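Local coordinates for GrpU microcompartment shell protein (Pectobacterium wasabiae, PDB 4OLP) that forms a hexameric building block of a bacterial microcompartment shell, probably of the glycyl-radical propanediol type, and probably binds an iron-sulfur cluster, at residues M16-R19 / S25-R28; I34-L39 / A83-A88; F49-A54 / V60-I65. All coordinates share one frame; numbering follows the deposited sequence.

Contact 1 of 3, residues M16-R19 / S25-R28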
# COMPACT_ATOMS: atom_id res chain seq x y z
N MET B 16 7.44 19.53 11.16
CA MET B 16 7.16 18.56 10.09
C MET B 16 7.12 17.14 10.65
O MET B 16 6.26 16.33 10.27
CB MET B 16 8.21 18.65 8.97
CG MET B 16 7.91 19.74 7.97
SD MET B 16 9.25 20.15 6.83
CE MET B 16 9.34 18.68 5.81
N LEU B 17 8.05 16.86 11.54
CA LEU B 17 8.15 15.54 12.14
C LEU B 17 7.00 15.29 13.10
O LEU B 17 6.45 14.20 13.08
CB LEU B 17 9.49 15.36 12.85
CG LEU B 17 10.67 15.24 11.87
CD1 LEU B 17 11.98 15.33 12.61
CD2 LEU B 17 10.63 13.93 11.07
N LYS B 18 6.63 16.31 13.89
CA LYS B 18 5.51 16.20 14.85
C LYS B 18 4.20 15.87 14.17
O LYS B 18 3.42 15.07 14.67
CB LYS B 18 5.35 17.46 15.68
CG LYS B 18 6.40 17.60 16.76
CD LYS B 18 6.08 18.76 17.67
CE LYS B 18 6.99 18.73 18.88
NZ LYS B 18 6.63 19.78 19.87
N ARG B 19 3.98 16.47 13.01
CA ARG B 19 2.80 16.15 12.20
C ARG B 19 2.77 14.69 11.82
O ARG B 19 1.71 14.14 11.62
CB ARG B 19 2.80 16.96 10.91
CG ARG B 19 2.12 18.29 11.06
CD ARG B 19 2.92 19.30 10.28
NE ARG B 19 2.94 20.62 10.90
CZ ARG B 19 3.61 21.67 10.42
NH1 ARG B 19 4.29 21.56 9.28
NH2 ARG B 19 3.59 22.83 11.07
N SER B 25 3.16 10.72 21.42
CA SER B 25 4.60 10.95 21.35
C SER B 25 4.94 12.44 21.32
O SER B 25 5.97 12.84 21.83
CB SER B 25 5.23 10.23 20.13
OG SER B 25 4.77 8.89 20.05
N ARG B 26 4.09 13.25 20.70
CA ARG B 26 4.41 14.70 20.59
C ARG B 26 4.97 15.46 21.81
O ARG B 26 5.86 16.32 21.66
CB ARG B 26 3.21 15.46 20.07
CG ARG B 26 3.08 15.35 18.58
CD ARG B 26 1.72 15.77 18.14
NE ARG B 26 1.50 15.27 16.81
CZ ARG B 26 0.31 15.05 16.29
NH1 ARG B 26 -0.78 15.31 17.00
NH2 ARG B 26 0.22 14.56 15.05
N ASN B 27 4.44 15.20 23.00
CA ASN B 27 4.93 15.85 24.23
C ASN B 27 6.36 15.47 24.55
O ASN B 27 7.12 16.26 25.11
CB ASN B 27 4.07 15.48 25.45
CG ASN B 27 2.78 16.31 25.58
OD1 ASN B 27 2.59 17.34 24.93
ND2 ASN B 27 1.90 15.85 26.45
N ARG B 28 6.74 14.24 24.23
CA ARG B 28 8.09 13.79 24.60
C ARG B 28 9.24 14.68 24.04
O ARG B 28 10.38 14.61 24.53
CB ARG B 28 8.27 12.31 24.21
CG ARG B 28 7.58 11.37 25.20
CD ARG B 28 6.60 10.40 24.55
NE ARG B 28 7.27 9.39 23.73
CZ ARG B 28 6.68 8.33 23.20
NH1 ARG B 28 5.38 8.10 23.38
NH2 ARG B 28 7.39 7.47 22.46

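Contact 2 of 3, residues I34-L39 / A83-A88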
# COMPACT_ATOMS: atom_id res chain seq x y z
N ILE B 34 16.89 18.71 22.10
CA ILE B 34 17.07 18.10 20.80
C ILE B 34 18.18 18.74 20.00
O ILE B 34 17.94 19.61 19.16
CB ILE B 34 15.75 18.10 20.02
CG1 ILE B 34 14.69 17.33 20.81
CG2 ILE B 34 15.94 17.46 18.65
CD1 ILE B 34 13.28 17.47 20.29
N ASP B 35 19.40 18.33 20.30
CA ASP B 35 20.55 18.79 19.54
C ASP B 35 20.45 18.14 18.17
O ASP B 35 20.75 18.76 17.15
CB ASP B 35 21.86 18.36 20.18
CG ASP B 35 22.17 19.07 21.44
OD1 ASP B 35 21.96 20.29 21.47
OD2 ASP B 35 22.71 18.44 22.39
N ALA B 36 20.03 16.87 18.14
CA ALA B 36 20.05 16.11 16.91
C ALA B 36 18.86 15.17 16.79
O ALA B 36 18.21 14.83 17.77
CB ALA B 36 21.34 15.32 16.85
N ILE B 37 18.57 14.79 15.55
CA ILE B 37 17.56 13.80 15.25
C ILE B 37 18.16 12.75 14.33
O ILE B 37 18.63 13.07 13.24
CB ILE B 37 16.34 14.43 14.55
CG1 ILE B 37 15.75 15.56 15.40
CG2 ILE B 37 15.28 13.36 14.31
CD1 ILE B 37 14.70 16.39 14.69
N GLY B 38 18.10 11.50 14.76
CA GLY B 38 18.55 10.42 13.94
C GLY B 38 17.33 9.77 13.31
O GLY B 38 16.32 9.51 13.99
N LEU B 39 17.39 9.56 12.00
CA LEU B 39 16.30 8.96 11.29
C LEU B 39 16.84 7.73 10.66
O LEU B 39 17.83 7.79 9.94
CB LEU B 39 15.77 9.91 10.22
CG LEU B 39 15.23 11.23 10.75
CD1 LEU B 39 14.91 12.18 9.61
CD2 LEU B 39 13.99 10.99 11.60
N ALA B 83 25.68 13.40 21.29
CA ALA B 83 26.41 12.20 21.69
C ALA B 83 25.51 10.98 21.71
O ALA B 83 25.82 9.95 21.08
CB ALA B 83 27.02 12.39 23.07
N ALA B 84 24.37 11.14 22.38
CA ALA B 84 23.40 10.07 22.54
C ALA B 84 22.83 9.60 21.20
O ALA B 84 22.75 8.40 20.93
CB ALA B 84 22.29 10.55 23.45
N VAL B 85 22.46 10.55 20.34
CA VAL B 85 21.88 10.20 19.06
C VAL B 85 22.90 9.41 18.25
O VAL B 85 22.58 8.36 17.70
CB VAL B 85 21.42 11.44 18.27
CG1 VAL B 85 21.01 11.08 16.86
CG2 VAL B 85 20.27 12.11 19.00
N ASN B 86 24.13 9.91 18.21
CA ASN B 86 25.22 9.24 17.50
C ASN B 86 25.52 7.87 18.04
O ASN B 86 25.71 6.92 17.27
CB ASN B 86 26.50 10.04 17.58
CG ASN B 86 26.49 11.22 16.66
OD1 ASN B 86 26.12 11.11 15.49
ND2 ASN B 86 26.92 12.35 17.17
N GLU B 87 25.55 7.76 19.35
CA GLU B 87 25.73 6.47 19.94
C GLU B 87 24.64 5.50 19.50
O GLU B 87 24.95 4.37 19.20
CB GLU B 87 25.70 6.57 21.44
CG GLU B 87 25.90 5.20 22.07
CD GLU B 87 25.93 5.18 23.59
OE1 GLU B 87 25.56 6.16 24.27
OE2 GLU B 87 26.33 4.13 24.10
N ALA B 88 23.39 5.96 19.48
CA ALA B 88 22.26 5.10 19.17
C ALA B 88 22.34 4.61 17.74
O ALA B 88 22.18 3.43 17.49
CB ALA B 88 20.95 5.85 19.42

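Contact 3 of 3, residues F49-A54 / V60-I65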
# COMPACT_ATOMS: atom_id res chain seq x y z
N PHE B 49 12.31 -3.00 18.96
CA PHE B 49 13.46 -3.43 19.75
C PHE B 49 14.34 -2.23 20.07
O PHE B 49 14.64 -1.96 21.24
CB PHE B 49 14.27 -4.52 19.06
CG PHE B 49 15.46 -4.96 19.85
CD1 PHE B 49 15.30 -5.80 20.95
CD2 PHE B 49 16.73 -4.50 19.54
CE1 PHE B 49 16.40 -6.18 21.72
CE2 PHE B 49 17.83 -4.89 20.30
CZ PHE B 49 17.66 -5.73 21.38
N TYR B 50 14.71 -1.50 19.04
CA TYR B 50 15.58 -0.36 19.23
C TYR B 50 14.89 0.83 19.90
O TYR B 50 15.55 1.56 20.62
CB TYR B 50 16.27 0.01 17.91
CG TYR B 50 17.36 -0.98 17.54
CD1 TYR B 50 18.47 -1.16 18.36
CD2 TYR B 50 17.26 -1.74 16.38
CE1 TYR B 50 19.45 -2.07 18.02
CE2 TYR B 50 18.24 -2.66 16.03
CZ TYR B 50 19.33 -2.82 16.85
OH TYR B 50 20.31 -3.74 16.49
N ALA B 51 13.59 1.01 19.69
CA ALA B 51 12.83 2.06 20.39
C ALA B 51 12.86 1.84 21.89
O ALA B 51 13.14 2.73 22.69
CB ALA B 51 11.39 2.10 19.94
N ASP B 52 12.61 0.60 22.25
CA ASP B 52 12.53 0.21 23.63
C ASP B 52 13.87 0.52 24.31
O ASP B 52 13.91 1.06 25.42
CB ASP B 52 12.20 -1.27 23.70
CG ASP B 52 12.28 -1.82 25.10
OD1 ASP B 52 11.34 -1.57 25.87
OD2 ASP B 52 13.30 -2.50 25.42
N GLN B 53 14.96 0.16 23.63
CA GLN B 53 16.31 0.48 24.07
C GLN B 53 16.40 1.97 24.38
O GLN B 53 16.70 2.40 25.50
CB GLN B 53 17.30 0.18 22.89
CG GLN B 53 17.60 -1.28 22.53
CD GLN B 53 18.35 -1.96 23.63
OE1 GLN B 53 17.88 -2.03 24.76
NE2 GLN B 53 19.55 -2.45 23.31
N ALA B 54 16.08 2.76 23.37
CA ALA B 54 16.14 4.21 23.46
C ALA B 54 15.25 4.78 24.54
O ALA B 54 15.60 5.78 25.18
CB ALA B 54 15.75 4.82 22.14
N VAL B 60 17.52 10.49 25.25
CA VAL B 60 16.86 10.37 23.97
C VAL B 60 15.39 10.00 24.18
O VAL B 60 14.96 9.41 25.15
CB VAL B 60 17.49 9.38 22.95
CG1 VAL B 60 18.96 9.69 22.68
CG2 VAL B 60 17.36 7.94 23.43
N ALA B 61 14.67 10.36 23.17
CA ALA B 61 13.27 10.07 23.01
C ALA B 61 13.12 9.41 21.63
O ALA B 61 13.93 9.63 20.73
CB ALA B 61 12.54 11.38 23.06
N VAL B 62 12.14 8.53 21.49
CA VAL B 62 11.94 7.81 20.24
C VAL B 62 10.51 7.90 19.79
O VAL B 62 9.58 8.03 20.60
CB VAL B 62 12.30 6.32 20.32
CG1 VAL B 62 13.81 6.16 20.24
CG2 VAL B 62 11.73 5.67 21.58
N SER B 63 10.34 7.78 18.49
CA SER B 63 9.01 7.75 17.95
C SER B 63 9.04 7.16 16.57
O SER B 63 10.07 7.18 15.88
CB SER B 63 8.41 9.15 17.93
OG SER B 63 7.16 9.12 17.28
N GLU B 64 7.91 6.57 16.20
CA GLU B 64 7.67 6.11 14.87
C GLU B 64 7.39 7.34 14.08
O GLU B 64 6.78 8.27 14.59
CB GLU B 64 6.35 5.34 14.84
CG GLU B 64 6.14 4.25 15.90
CD GLU B 64 5.06 4.63 16.91
OE1 GLU B 64 5.35 5.52 17.76
OE2 GLU B 64 3.96 4.04 16.86
N ILE B 65 7.77 7.31 12.81
CA ILE B 65 7.35 8.31 11.83
C ILE B 65 6.60 7.56 10.74
O ILE B 65 7.08 6.52 10.25
CB ILE B 65 8.59 9.01 11.23
CG1 ILE B 65 9.41 9.70 12.34
CG2 ILE B 65 8.21 10.02 10.18
CD1 ILE B 65 8.66 10.75 13.15

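Contact 1 of 3, residues M16-R19 / S25-R28
The guanidinium of Arg26 meets Lys18 edge-on, with the backbone oxygen of Lys18 lying almost in the plane of the group, beside the edge formed by NE and NH2. Further along that edge is the carbonyl of Arg19, whose O is 3.8 Å from Arg26 NH2, a proximity and not a bond. The other two guanidinium groups each have a neighbour on one face from their own segment: Met16 N lies 4.1 Å above the plane of Arg19, and Ser25 OG 3.3 Å above that of Arg28, both displaced toward the rim.

Two N-H groups converge on Lys18 O. Arg26 NE donates at 2.9 Å to Lys18 O with an N-H...O angle of 157°, while NH2 adds a weak, more bent bond of 3.3 Å to the same Lys18 O. Seen from the acceptor, NE stands 46° out of the carbonyl plane, off the lone-pair direction, although Lys18 O keeps close to the guanidinium plane. The reach comes from an Arg26 chain that starts with CG anti to its own carbonyl carbon (chi1 -80°) and stays extended as far as NE. Lys18 runs alongside, its CE 3.8 Å from Arg26 O; its amine has its salt bridge with Glu30.

The contact joins helix 11-19 to the short helix 23-26 across the short link between them. Around it Arg28 forms a salt bridge with Glu12 of a neighbouring subunit, and Arg19 packs on Glu24 of another.

Lys18 O and Arg19 O belong to the C-terminal part of helix 11-19, where the helix dipole would place partial negative charge, so the cationic Arg26 is probably favoured electrostatically as well as by one good and one weak bond.

Contact 2 of 3, residues I34-L39 / A83-A88
Val85 reaches strand 36-39 with both methyls, one for each of two strand residues whose inward sides face the helix. CG2 of Val85 lies 3.6 Å from Ala36 O and 4.0 Å from Ala36 CB, a methyl-to-methyl contact. CG1 sits over the next inward position, 3.6 Å from Gly38 N, where the bare glycine backbone is the packing surface. This division follows from the valine rotamer: CG1 is turned opposite the backbone N (chi1 172°), leaving CG2 beside that N. No hydrogen bond crosses the interface.

The local axes of strand 36-39 and helix 83-88 differ by 14° and approach to 8.1 Å, so the helix runs nearly parallel to the strand. This is helix-on-sheet packing in the alpha/beta fold of the BMC domain, with helix 82-92 following strand 74-80 and packing against strand 36-42, which pairs with strand 74-80.

In the next shell, Ala36 and Gly38 are held by backbone hydrogen bonds to Gly80 and Ile78 of strand 74-80. Where the strand begins, Asp35 and Ala36 together stand opposite the single residue Gly80, a classic beta bulge. On the other side of the sheet the Ile37 side chain packs on Leu14 of helix 11-19.

Contact 3 of 3, residues F49-A54 / V60-I65
Ala51 and Ala54 pack on Val62 and Val60 in a buried contact of apolar side chains, helix on sheet, where helix 44-56 returns along strand 60-65, an outermost strand of the chain's sheet. The short segments run nearly antiparallel, at 153° with axes 7.8 Å apart. Strands 36-42 and 60-65 both run antiparallel to strand 74-80, which lies between them, so helix 44-56 is the connection of a beta-alpha-beta crossover.

Each valine presents its CG2 to the helix. Val62 CG2 lies 3.9 Å from Ala51 CB and 3.4 Å from Ala51 O, while Val60 CG2 repeats the pattern one helical turn on, 3.7 Å from Ala54 CB and 3.3 Å from Ala54 O. In both valines this branch is the one set between the backbone N and the carbonyl carbon (chi1 -56° in Val60). Ala54 CB also faces Val62, at a modelled spacing too short to be trusted.

Within the helix, the edge of the Phe49 ring stands over the Tyr50 face, CD2 of Phe49 lying 3.8 Å above the centre of the Tyr50 ring. On the strand, Ser63 OG donates to Glu64 O at 2.8 Å. Asp52 OD1 bonds Thr13 OG1 and Thr10 N of a neighbouring subunit, and Tyr50 OH makes a weak hydrogen bond with Arg4 of that subunit.

With alanines on the helix, branched valines on the strand and no hydrogen bond between them, the pairing appears to rest on shape and burial, while some polar groups of the helix, Asp52 OD1 and Tyr50 OH, bond across the subunit interface; Asp52 OD2 stays with Lys56 of its own chain.

In the fold
From the N terminus, strand 3-7 leads into helix 11-19, and contact 1 closes a short loop back onto it from helix 23-26. Contact 2 opens afterwards, at strand 36-42, and closes only with helix 82-92; the whole of contact 3, helix 44-56 with strand 60-65, falls within that span. None of the three cross. Leu17 CD1 touches Ile37 CD1 at 3.6 Å, linking contact 1 to the strand of contact 2. Arg28 NH2 probably hydrogen-bonds Val62 O, 2.9 Å away, tying contact 1 to contact 3. Ala84 CB meets Val60 CG1 at 3.5 Å, bringing helix 82-92 against strand 60-65. Strands 36-42 and 60-65 lie on either side of strand 74-80 in one sheet.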